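Local coordinates for hypothetical protein (Parabacteroides merdae, PDB 4OO3) that is a putative oxidoreductase of unknown substrate that probably binds NAD(H) or NADP(H) through its Rossmann-fold domain, at residues E11-H21 with G89-K100; K101-L109 with S127-I137. All blocks are in the same frame, centred on the assembly; numbering follows the deposited sequence.

How the contacts relate
Both contacts belong to the Rossmann-fold domain, on the same side of the chain's centre, with their own centres about 14 Å apart. Contact 1 joins the neighbouring parallel strands 14-17 and 91-94 in the middle of the sheet. Contact 2 follows it in the chain and packs helix 98-110 against helix 125-140. Strand pair and helix pair are thus successive layers of one domain. Helix 98-110 is common to both: its first residues end segment 89-100. Its side chains also reach back to strand 91-94 and to the loop after 14-17, where Q94 OE1 lies 2.7 Å from K101 NZ and D18 OD2 2.8 Å from Y104 OH, both probable hydrogen bonds.

Contact 1 (E11-H21 with G89-K100)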
loop_
_atom_site.group_PDB
_atom_site.type_symbol
_atom_site.label_atom_id
_atom_site.label_comp_id
_atom_site.label_asym_id
_atom_site.label_seq_id
_atom_site.Cartn_x
_atom_site.Cartn_y
_atom_site.Cartn_z
ATOM N N GLU A 11 -10.564 -12.332 -21.846
ATOM C CA GLU A 11 -9.173 -12.637 -22.208
ATOM C C GLU A 11 -8.288 -12.870 -20.979
ATOM O O GLU A 11 -7.368 -13.685 -21.014
ATOM C CB GLU A 11 -8.579 -11.520 -23.077
ATOM C CG GLU A 11 -8.290 -10.218 -22.336
ATOM C CD GLU A 11 -7.682 -9.145 -23.222
ATOM O OE1 GLU A 11 -7.552 -9.369 -24.438
ATOM O OE2 GLU A 11 -7.327 -8.065 -22.698
ATOM N N VAL A 12 -8.564 -12.141 -19.902
ATOM C CA VAL A 12 -7.819 -12.294 -18.655
ATOM C C VAL A 12 -8.429 -13.438 -17.863
ATOM O O VAL A 12 -9.634 -13.443 -17.604
ATOM C CB VAL A 12 -7.847 -10.999 -17.819
ATOM C CG1 VAL A 12 -7.317 -11.236 -16.408
ATOM C CG2 VAL A 12 -7.054 -9.907 -18.521
ATOM N N LYS A 13 -7.593 -14.403 -17.489
ATOM C CA LYS A 13 -8.035 -15.588 -16.762
ATOM C C LYS A 13 -7.344 -15.645 -15.417
ATOM O O LYS A 13 -6.158 -15.966 -15.343
ATOM C CB LYS A 13 -7.708 -16.858 -17.548
ATOM C CG LYS A 13 -8.738 -17.231 -18.598
ATOM C CD LYS A 13 -8.194 -17.134 -20.007
ATOM C CE LYS A 13 -9.245 -17.571 -21.014
ATOM N NZ LYS A 13 -8.623 -18.082 -22.262
ATOM N N LEU A 14 -8.092 -15.371 -14.354
ATOM C CA LEU A 14 -7.516 -15.220 -13.016
ATOM C C LEU A 14 -7.210 -16.538 -12.311
ATOM O O LEU A 14 -7.997 -17.473 -12.344
ATOM C CB LEU A 14 -8.447 -14.410 -12.103
ATOM C CG LEU A 14 -8.794 -12.974 -12.478
ATOM C CD1 LEU A 14 -9.605 -12.342 -11.351
ATOM C CD2 LEU A 14 -7.543 -12.167 -12.778
ATOM N N ILE A 15 -6.053 -16.576 -11.665
ATOM C CA ILE A 15 -5.709 -17.614 -10.715
ATOM C C ILE A 15 -5.592 -16.942 -9.364
ATOM O O ILE A 15 -4.920 -15.936 -9.238
ATOM C CB ILE A 15 -4.342 -18.244 -11.022
ATOM C CG1 ILE A 15 -4.330 -18.856 -12.423
ATOM C CG2 ILE A 15 -3.999 -19.279 -9.961
ATOM C CD1 ILE A 15 -2.946 -19.226 -12.917
ATOM N N THR A 16 -6.226 -17.496 -8.349
ATOM C CA THR A 16 -6.065 -16.959 -7.016
ATOM C C THR A 16 -5.267 -17.961 -6.211
ATOM O O THR A 16 -5.721 -19.068 -5.979
ATOM C CB THR A 16 -7.426 -16.666 -6.377
ATOM O OG1 THR A 16 -8.209 -15.889 -7.293
ATOM C CG2 THR A 16 -7.249 -15.891 -5.071
ATOM N N LEU A 17 -4.061 -17.570 -5.809
ATOM C CA LEU A 17 -3.129 -18.484 -5.161
ATOM C C LEU A 17 -3.010 -18.192 -3.673
ATOM O O LEU A 17 -2.555 -17.116 -3.279
ATOM C CB LEU A 17 -1.761 -18.374 -5.815
ATOM C CG LEU A 17 -0.671 -19.279 -5.241
ATOM C CD1 LEU A 17 -0.993 -20.752 -5.441
ATOM C CD2 LEU A 17 0.647 -18.905 -5.886
ATOM N N ASP A 18 -3.412 -19.167 -2.861
ATOM C CA ASP A 18 -3.314 -19.092 -1.409
ATOM C C ASP A 18 -3.768 -17.736 -0.866
ATOM O O ASP A 18 -2.990 -17.027 -0.236
ATOM C CB ASP A 18 -1.879 -19.403 -0.977
ATOM C CG ASP A 18 -1.741 -19.604 0.529
ATOM O OD1 ASP A 18 -2.746 -19.908 1.199
ATOM O OD2 ASP A 18 -0.613 -19.463 1.041
ATOM N N PRO A 19 -5.035 -17.366 -1.123
ATOM C CA PRO A 19 -5.548 -16.085 -0.650
ATOM C C PRO A 19 -5.700 -16.095 0.859
ATOM O O PRO A 19 -6.172 -17.080 1.423
ATOM C CB PRO A 19 -6.912 -15.983 -1.328
ATOM C CG PRO A 19 -7.346 -17.396 -1.489
ATOM C CD PRO A 19 -6.084 -18.162 -1.787
ATOM N N GLY A 20 -5.258 -15.024 1.506
ATOM C CA GLY A 20 -5.352 -14.919 2.962
ATOM C C GLY A 20 -5.652 -13.525 3.463
ATOM O O GLY A 20 -5.544 -13.273 4.654
ATOM N N HIS A 21 -6.046 -12.634 2.555
ATOM C CA HIS A 21 -6.428 -11.262 2.886
ATOM C C HIS A 21 -7.622 -10.867 1.999
ATOM O O HIS A 21 -7.802 -11.429 0.920
ATOM C CB HIS A 21 -5.238 -10.322 2.654
ATOM C CG HIS A 21 -5.438 -8.945 3.208
ATOM N ND1 HIS A 21 -5.943 -7.906 2.457
ATOM C CD2 HIS A 21 -5.213 -8.437 4.443
ATOM C CE1 HIS A 21 -6.022 -6.820 3.200
ATOM N NE2 HIS A 21 -5.588 -7.116 4.411
ATOM N N GLY A 89 -4.698 -20.396 -15.964
ATOM C CA GLY A 89 -4.896 -18.949 -16.031
ATOM C C GLY A 89 -3.668 -18.217 -16.531
ATOM O O GLY A 89 -2.612 -18.814 -16.680
ATOM N N ASN A 90 -3.822 -16.919 -16.802
ATOM C CA ASN A 90 -2.728 -16.077 -17.297
ATOM C C ASN A 90 -2.446 -14.835 -16.437
ATOM O O ASN A 90 -1.551 -14.060 -16.758
ATOM C CB ASN A 90 -2.986 -15.671 -18.747
ATOM C CG ASN A 90 -4.300 -14.939 -18.925
ATOM O OD1 ASN A 90 -4.815 -14.314 -17.997
ATOM N ND2 ASN A 90 -4.848 -15.007 -20.121
ATOM N N VAL A 91 -3.205 -14.646 -15.353
ATOM C CA VAL A 91 -2.889 -13.632 -14.346
ATOM C C VAL A 91 -3.132 -14.212 -12.955
ATOM O O VAL A 91 -4.237 -14.674 -12.658
ATOM C CB VAL A 91 -3.767 -12.371 -14.493
ATOM C CG1 VAL A 91 -3.451 -11.366 -13.392
ATOM C CG2 VAL A 91 -3.583 -11.737 -15.863
HETATM N N MSE A 92 -2.110 -14.155 -12.102
HETATM C CA MSE A 92 -2.189 -14.689 -10.750
HETATM C C MSE A 92 -2.348 -13.559 -9.772
HETATM O O MSE A 92 -1.622 -12.565 -9.838
HETATM C CB MSE A 92 -0.912 -15.465 -10.450
HETATM C CG MSE A 92 -1.013 -16.289 -9.165
HETATM SE SE MSE A 92 -0.403 -15.226 -7.613
HETATM C CE MSE A 92 1.512 -15.490 -7.890
ATOM N N ILE A 93 -3.291 -13.710 -8.845
ATOM C CA ILE A 93 -3.544 -12.724 -7.808
ATOM C C ILE A 93 -3.003 -13.225 -6.469
ATOM O O ILE A 93 -3.474 -14.241 -5.948
ATOM C CB ILE A 93 -5.060 -12.464 -7.654
ATOM C CG1 ILE A 93 -5.681 -12.054 -9.000
ATOM C CG2 ILE A 93 -5.315 -11.420 -6.572
ATOM C CD1 ILE A 93 -5.082 -10.804 -9.609
ATOM N N GLN A 94 -2.032 -12.514 -5.900
ATOM C CA GLN A 94 -1.433 -12.920 -4.620
ATOM C C GLN A 94 -1.704 -11.899 -3.512
ATOM O O GLN A 94 -1.201 -10.784 -3.553
ATOM C CB GLN A 94 0.078 -13.164 -4.778
ATOM C CG GLN A 94 0.581 -14.414 -4.052
ATOM C CD GLN A 94 0.328 -14.371 -2.544
ATOM O OE1 GLN A 94 0.612 -13.370 -1.888
ATOM N NE2 GLN A 94 -0.224 -15.454 -1.993
ATOM N N ALA A 95 -2.511 -12.291 -2.532
ATOM C CA ALA A 95 -2.738 -11.483 -1.339
ATOM C C ALA A 95 -2.985 -12.393 -0.144
ATOM O O ALA A 95 -4.002 -13.082 -0.079
ATOM C CB ALA A 95 -3.916 -10.536 -1.527
ATOM N N GLY A 96 -2.043 -12.385 0.793
ATOM C CA GLY A 96 -2.164 -13.161 2.008
ATOM C C GLY A 96 -0.842 -13.311 2.719
ATOM O O GLY A 96 -0.237 -12.326 3.147
ATOM N N ASN A 97 -0.392 -14.552 2.838
ATOM C CA ASN A 97 0.823 -14.850 3.570
ATOM C C ASN A 97 2.068 -14.295 2.876
ATOM O O ASN A 97 2.484 -14.794 1.836
ATOM C CB ASN A 97 0.954 -16.353 3.785
ATOM C CG ASN A 97 1.971 -16.691 4.838
ATOM O OD1 ASN A 97 3.149 -16.376 4.693
ATOM N ND2 ASN A 97 1.520 -17.305 5.923
ATOM N N ASN A 98 2.663 -13.272 3.480
ATOM C CA ASN A 98 3.770 -12.538 2.873
ATOM C C ASN A 98 5.112 -13.246 2.981
ATOM O O ASN A 98 6.042 -12.922 2.248
ATOM C CB ASN A 98 3.870 -11.135 3.484
ATOM C CG ASN A 98 2.637 -10.293 3.208
ATOM O OD1 ASN A 98 2.067 -10.357 2.129
ATOM N ND2 ASN A 98 2.225 -9.497 4.182
ATOM N N GLY A 99 5.222 -14.204 3.892
ATOM C CA GLY A 99 6.443 -15.001 4.019
ATOM C C GLY A 99 6.619 -15.933 2.834
ATOM O O GLY A 99 7.720 -16.086 2.311
ATOM N N LYS A 100 5.511 -16.538 2.413
ATOM C CA LYS A 100 5.457 -17.399 1.234
ATOM C C LYS A 100 5.415 -16.651 -0.117
ATOM O O LYS A 100 5.691 -17.236 -1.157
ATOM C CB LYS A 100 4.206 -18.276 1.324
ATOM C CG LYS A 100 4.183 -19.276 2.469
ATOM C CD LYS A 100 2.760 -19.762 2.723
ATOM C CE LYS A 100 2.667 -21.271 2.860
ATOM N NZ LYS A 100 3.071 -21.725 4.216
HETATM O O HOH W 1 -4.068 -14.668 -3.158
HETATM O O HOH W 2 -2.332 -16.575 2.444
#
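K13 O accepts two backbone N-H groups from 89-100: N90 N at 2.9 Å, in the carbonyl plane, and V91 N, well above that plane. The side chain of N90 grips the chain just before it. With its CG set between the backbone N and carbonyl carbon (chi1 58°), its amide faces the 11-21 backbone, where OD1 accepts a nearly straight bond from K13 N at 2.8 Å and ND2 donates to E11 O at 3.0 Å, fixing the amide's rotation. The chains then run on as parallel strands, I15 N donating to V91 O and I93 N to I15 O.

These are the central strands of the Rossmann sheet. Such domains bind the dinucleotide at the C-terminal strand ends, so the 18-21 and 95-97 turns probably border that site. On one face, L14 lies alongside V91 and its CD2 touches V91 CB and I93 CG1, while V12 CG1 meets V91 CG2 at 3.8 Å; helix 395-412 covers V12 and V91. On the other, I15 CG1 rests on G89 CA, and L17 CB meets the selenium of M92, a selenomethionine, at 3.9 Å. M92 bends at chi2 and chi3, bringing its methyl beside L17 CD2; helix 79-86 packs on I15 and L17.

Past I93 the strands diverge. L17 N to I93 O is weak, and a water reaches L17 O, I93 O and A95 N. Q94 NE2 gives L17 O a weak bond, its OE1 being held by K101. The chains close again where G20 N donates to A95 O at 2.8 Å. A second water joins D18 O to N97 N, and N97 OD1 caps the following helix, accepting from K100 N, while its ND2 is bonded to Q211.

Contact 2 (K101-L109 with S127-I137); sequences KTEYIKKTL and SFKLLEECFAI
Helices 98-110 and 125-140, consecutive helices of the Rossmann domain linked through strand 114-117, pack almost parallel here: the axes of 101-109 and 127-137 make an angle of 19° and approach to 9.3 Å. Their interface is built from side chains fitted between one another. C134 is a knob in the hole formed by T102, I105, K106 and L109. Its SG points away from its own carbonyl carbon (chi1 -65°) and lies 3.7 Å from K106 CA, with I105 CG2 touching the sulfur from another wall of the hole. L109 forms a further wall, its CD1 3.6 Å from C134 CB.

The fit is reciprocal, because K106 is itself a knob, among L130, E133, C134 and I137. Its aliphatic stem does the touching: CB against C134 SG, CG against I137 CD1, and CD 3.7 Å from L130 CD1, the lysine and leucine chains crossing at about a right angle. A bend at chi3 then turns the ammonium end; NZ stays 4.7 Å from E133 OE2, so any attraction is probably weak, and it also makes a long, weak ion pair with E110.

Such knobs-into-holes packing joins two helices that flank the same parallel sheet, and the buried side of the seam rests on L145 of strand 145-147, which touches I105, L109 and C134. Toward the N-terminal ends, T102 CG2 sits 3.5 Å from S127 O and also meets L130 CB, while the threonine hydroxyl is bonded to M121 O. L130 CD2 makes a van der Waals contact with E103 OE1, the two chains crossing at a slant. At the other end I137 CG2 closes on L109 CB at 3.9 Å.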
loop_
_atom_site.group_PDB
_atom_site.type_symbol
_atom_site.label_atom_id
_atom_site.label_comp_id
_atom_site.label_asym_id
_atom_site.label_seq_id
_atom_site.Cartn_x
_atom_site.Cartn_y
_atom_site.Cartn_z
ATOM N N LYS A 101 5.070 -15.368 -0.098
ATOM C CA LYS A 101 4.668 -14.655 -1.311
ATOM C C LYS A 101 5.721 -14.614 -2.412
ATOM O O LYS A 101 5.412 -14.865 -3.573
ATOM C CB LYS A 101 4.271 -13.224 -0.963
ATOM C CG LYS A 101 3.825 -12.385 -2.150
ATOM C CD LYS A 101 3.692 -10.917 -1.767
ATOM C CE LYS A 101 2.488 -10.647 -0.886
ATOM N NZ LYS A 101 1.213 -10.728 -1.647
ATOM N N THR A 102 6.951 -14.262 -2.058
ATOM C CA THR A 102 7.963 -13.980 -3.070
ATOM C C THR A 102 8.316 -15.246 -3.865
ATOM O O THR A 102 8.453 -15.202 -5.096
ATOM C CB THR A 102 9.224 -13.328 -2.451
ATOM O OG1 THR A 102 8.837 -12.405 -1.420
ATOM C CG2 THR A 102 10.014 -12.581 -3.515
ATOM N N GLU A 103 8.423 -16.376 -3.170
ATOM C CA GLU A 103 8.663 -17.663 -3.837
ATOM C C GLU A 103 7.505 -18.011 -4.777
ATOM O O GLU A 103 7.737 -18.384 -5.922
ATOM C CB GLU A 103 8.893 -18.774 -2.806
ATOM C CG GLU A 103 9.323 -20.117 -3.386
ATOM C CD GLU A 103 10.577 -20.043 -4.253
ATOM O OE1 GLU A 103 11.513 -19.277 -3.921
ATOM O OE2 GLU A 103 10.626 -20.768 -5.270
ATOM N N TYR A 104 6.270 -17.870 -4.302
ATOM C CA TYR A 104 5.096 -18.031 -5.156
ATOM C C TYR A 104 5.222 -17.192 -6.421
ATOM O O TYR A 104 4.990 -17.672 -7.527
ATOM C CB TYR A 104 3.822 -17.547 -4.454
ATOM C CG TYR A 104 3.268 -18.378 -3.316
ATOM C CD1 TYR A 104 3.676 -19.693 -3.085
ATOM C CD2 TYR A 104 2.279 -17.844 -2.496
ATOM C CE1 TYR A 104 3.123 -20.432 -2.051
ATOM C CE2 TYR A 104 1.729 -18.572 -1.463
ATOM C CZ TYR A 104 2.152 -19.863 -1.246
ATOM O OH TYR A 104 1.586 -20.565 -0.209
ATOM N N ILE A 105 5.556 -15.918 -6.242
ATOM C CA ILE A 105 5.669 -14.990 -7.362
ATOM C C ILE A 105 6.706 -15.455 -8.377
ATOM O O ILE A 105 6.448 -15.441 -9.574
ATOM C CB ILE A 105 5.980 -13.551 -6.882
ATOM C CG1 ILE A 105 4.737 -12.948 -6.208
ATOM C CG2 ILE A 105 6.414 -12.668 -8.047
ATOM C CD1 ILE A 105 4.953 -11.595 -5.555
ATOM N N LYS A 106 7.877 -15.862 -7.905
ATOM C CA LYS A 106 8.936 -16.305 -8.808
ATOM C C LYS A 106 8.491 -17.488 -9.689
ATOM O O LYS A 106 8.647 -17.459 -10.911
ATOM C CB LYS A 106 10.200 -16.683 -8.023
ATOM C CG LYS A 106 11.442 -16.736 -8.895
ATOM C CD LYS A 106 12.490 -17.682 -8.345
ATOM C CE LYS A 106 12.135 -19.137 -8.609
ATOM N NZ LYS A 106 13.354 -19.995 -8.598
ATOM N N LYS A 107 7.923 -18.514 -9.066
ATOM C CA LYS A 107 7.544 -19.731 -9.789
ATOM C C LYS A 107 6.422 -19.476 -10.778
ATOM O O LYS A 107 6.353 -20.116 -11.830
ATOM C CB LYS A 107 7.131 -20.834 -8.822
ATOM C CG LYS A 107 8.227 -21.203 -7.838
ATOM C CD LYS A 107 8.088 -22.633 -7.362
ATOM C CE LYS A 107 8.614 -23.593 -8.413
ATOM N NZ LYS A 107 8.350 -24.998 -8.027
ATOM N N THR A 108 5.548 -18.533 -10.440
ATOM C CA THR A 108 4.449 -18.170 -11.319
ATOM C C THR A 108 4.961 -17.458 -12.572
ATOM O O THR A 108 4.508 -17.741 -13.675
ATOM C CB THR A 108 3.428 -17.293 -10.580
ATOM O OG1 THR A 108 2.934 -18.003 -9.439
ATOM C CG2 THR A 108 2.275 -16.953 -11.477
ATOM N N LEU A 109 5.901 -16.537 -12.399
ATOM C CA LEU A 109 6.469 -15.802 -13.531
ATOM C C LEU A 109 7.263 -16.720 -14.464
ATOM O O LEU A 109 7.146 -16.605 -15.683
ATOM C CB LEU A 109 7.349 -14.652 -13.037
ATOM C CG LEU A 109 6.618 -13.529 -12.300
ATOM C CD1 LEU A 109 7.608 -12.699 -11.497
ATOM C CD2 LEU A 109 5.832 -12.650 -13.262
ATOM N N SER A 127 14.441 -12.016 0.570
ATOM C CA SER A 127 13.299 -11.971 -0.339
ATOM C C SER A 127 13.413 -10.830 -1.358
ATOM O O SER A 127 12.920 -10.965 -2.478
ATOM C CB SER A 127 11.965 -11.906 0.424
ATOM O OG SER A 127 11.997 -10.984 1.502
ATOM N N PHE A 128 14.069 -9.728 -0.989
ATOM C CA PHE A 128 14.334 -8.641 -1.940
ATOM C C PHE A 128 15.199 -9.104 -3.114
ATOM O O PHE A 128 14.938 -8.747 -4.264
ATOM C CB PHE A 128 15.019 -7.451 -1.264
ATOM C CG PHE A 128 15.428 -6.368 -2.232
ATOM C CD1 PHE A 128 14.469 -5.556 -2.830
ATOM C CD2 PHE A 128 16.759 -6.183 -2.575
ATOM C CE1 PHE A 128 14.831 -4.564 -3.724
ATOM C CE2 PHE A 128 17.126 -5.189 -3.475
ATOM C CZ PHE A 128 16.161 -4.381 -4.050
ATOM N N LYS A 129 16.233 -9.883 -2.810
ATOM C CA LYS A 129 17.094 -10.463 -3.841
ATOM C C LYS A 129 16.264 -11.341 -4.773
ATOM O O LYS A 129 16.399 -11.269 -5.993
ATOM C CB LYS A 129 18.230 -11.272 -3.202
ATOM C CG LYS A 129 19.508 -11.324 -4.028
ATOM C CD LYS A 129 20.740 -11.414 -3.132
ATOM C CE LYS A 129 22.035 -11.118 -3.880
ATOM N NZ LYS A 129 22.518 -12.289 -4.658
ATOM N N LEU A 130 15.388 -12.153 -4.187
ATOM C CA LEU A 130 14.471 -12.996 -4.959
ATOM C C LEU A 130 13.524 -12.149 -5.829
ATOM O O LEU A 130 13.201 -12.529 -6.956
ATOM C CB LEU A 130 13.668 -13.911 -4.014
ATOM C CG LEU A 130 12.940 -15.107 -4.642
ATOM C CD1 LEU A 130 13.919 -16.027 -5.358
ATOM C CD2 LEU A 130 12.150 -15.871 -3.585
ATOM N N LEU A 131 13.100 -10.998 -5.309
ATOM C CA LEU A 131 12.178 -10.116 -6.025
ATOM C C LEU A 131 12.852 -9.461 -7.216
ATOM O O LEU A 131 12.197 -9.183 -8.211
ATOM C CB LEU A 131 11.627 -9.036 -5.096
ATOM C CG LEU A 131 10.608 -8.043 -5.669
ATOM C CD1 LEU A 131 9.330 -8.756 -6.079
ATOM C CD2 LEU A 131 10.295 -6.954 -4.659
ATOM N N GLU A 132 14.149 -9.188 -7.104
ATOM C CA GLU A 132 14.929 -8.707 -8.240
ATOM C C GLU A 132 14.953 -9.731 -9.367
ATOM O O GLU A 132 14.807 -9.368 -10.528
ATOM C CB GLU A 132 16.365 -8.388 -7.831
ATOM C CG GLU A 132 16.505 -7.159 -6.962
ATOM C CD GLU A 132 17.944 -6.914 -6.580
ATOM O OE1 GLU A 132 18.522 -7.750 -5.853
ATOM O OE2 GLU A 132 18.494 -5.896 -7.029
ATOM N N GLU A 133 15.151 -11.003 -9.023
ATOM C CA GLU A 133 15.103 -12.080 -10.020
ATOM C C GLU A 133 13.717 -12.138 -10.695
ATOM O O GLU A 133 13.622 -12.259 -11.923
ATOM C CB GLU A 133 15.451 -13.434 -9.384
ATOM C CG GLU A 133 15.861 -14.504 -10.391
ATOM C CD GLU A 133 16.061 -15.881 -9.772
ATOM O OE1 GLU A 133 16.081 -15.998 -8.530
ATOM O OE2 GLU A 133 16.202 -16.862 -10.536
ATOM N N CYS A 134 12.660 -12.036 -9.884
ATOM C CA CYS A 134 11.279 -11.983 -10.381
ATOM C C CYS A 134 11.111 -10.921 -11.462
ATOM O O CYS A 134 10.537 -11.186 -12.523
ATOM C CB CYS A 134 10.290 -11.687 -9.247
ATOM S SG CYS A 134 10.153 -12.963 -7.977
ATOM N N PHE A 135 11.614 -9.720 -11.199
ATOM C CA PHE A 135 11.533 -8.654 -12.191
ATOM C C PHE A 135 12.373 -8.952 -13.432
ATOM O O PHE A 135 11.983 -8.597 -14.545
ATOM C CB PHE A 135 11.901 -7.301 -11.579
ATOM C CG PHE A 135 10.768 -6.661 -10.815
ATOM C CD1 PHE A 135 9.585 -6.340 -11.453
ATOM C CD2 PHE A 135 10.891 -6.374 -9.472
ATOM C CE1 PHE A 135 8.543 -5.757 -10.763
ATOM C CE2 PHE A 135 9.853 -5.786 -8.775
ATOM C CZ PHE A 135 8.676 -5.477 -9.422
ATOM N N ALA A 136 13.507 -9.624 -13.243
ATOM C CA ALA A 136 14.343 -10.053 -14.369
ATOM C C ALA A 136 13.620 -11.104 -15.215
ATOM O O ALA A 136 13.643 -11.046 -16.446
ATOM C CB ALA A 136 15.673 -10.595 -13.872
ATOM N N ILE A 137 12.969 -12.057 -14.555
ATOM C CA ILE A 137 12.199 -13.083 -15.260
ATOM C C ILE A 137 11.017 -12.462 -16.001
ATOM O O ILE A 137 10.754 -12.803 -17.153
ATOM C CB ILE A 137 11.699 -14.178 -14.303
ATOM C CG1 ILE A 137 12.883 -14.976 -13.745
ATOM C CG2 ILE A 137 10.730 -15.121 -15.011
ATOM C CD1 ILE A 137 12.568 -15.656 -12.427
#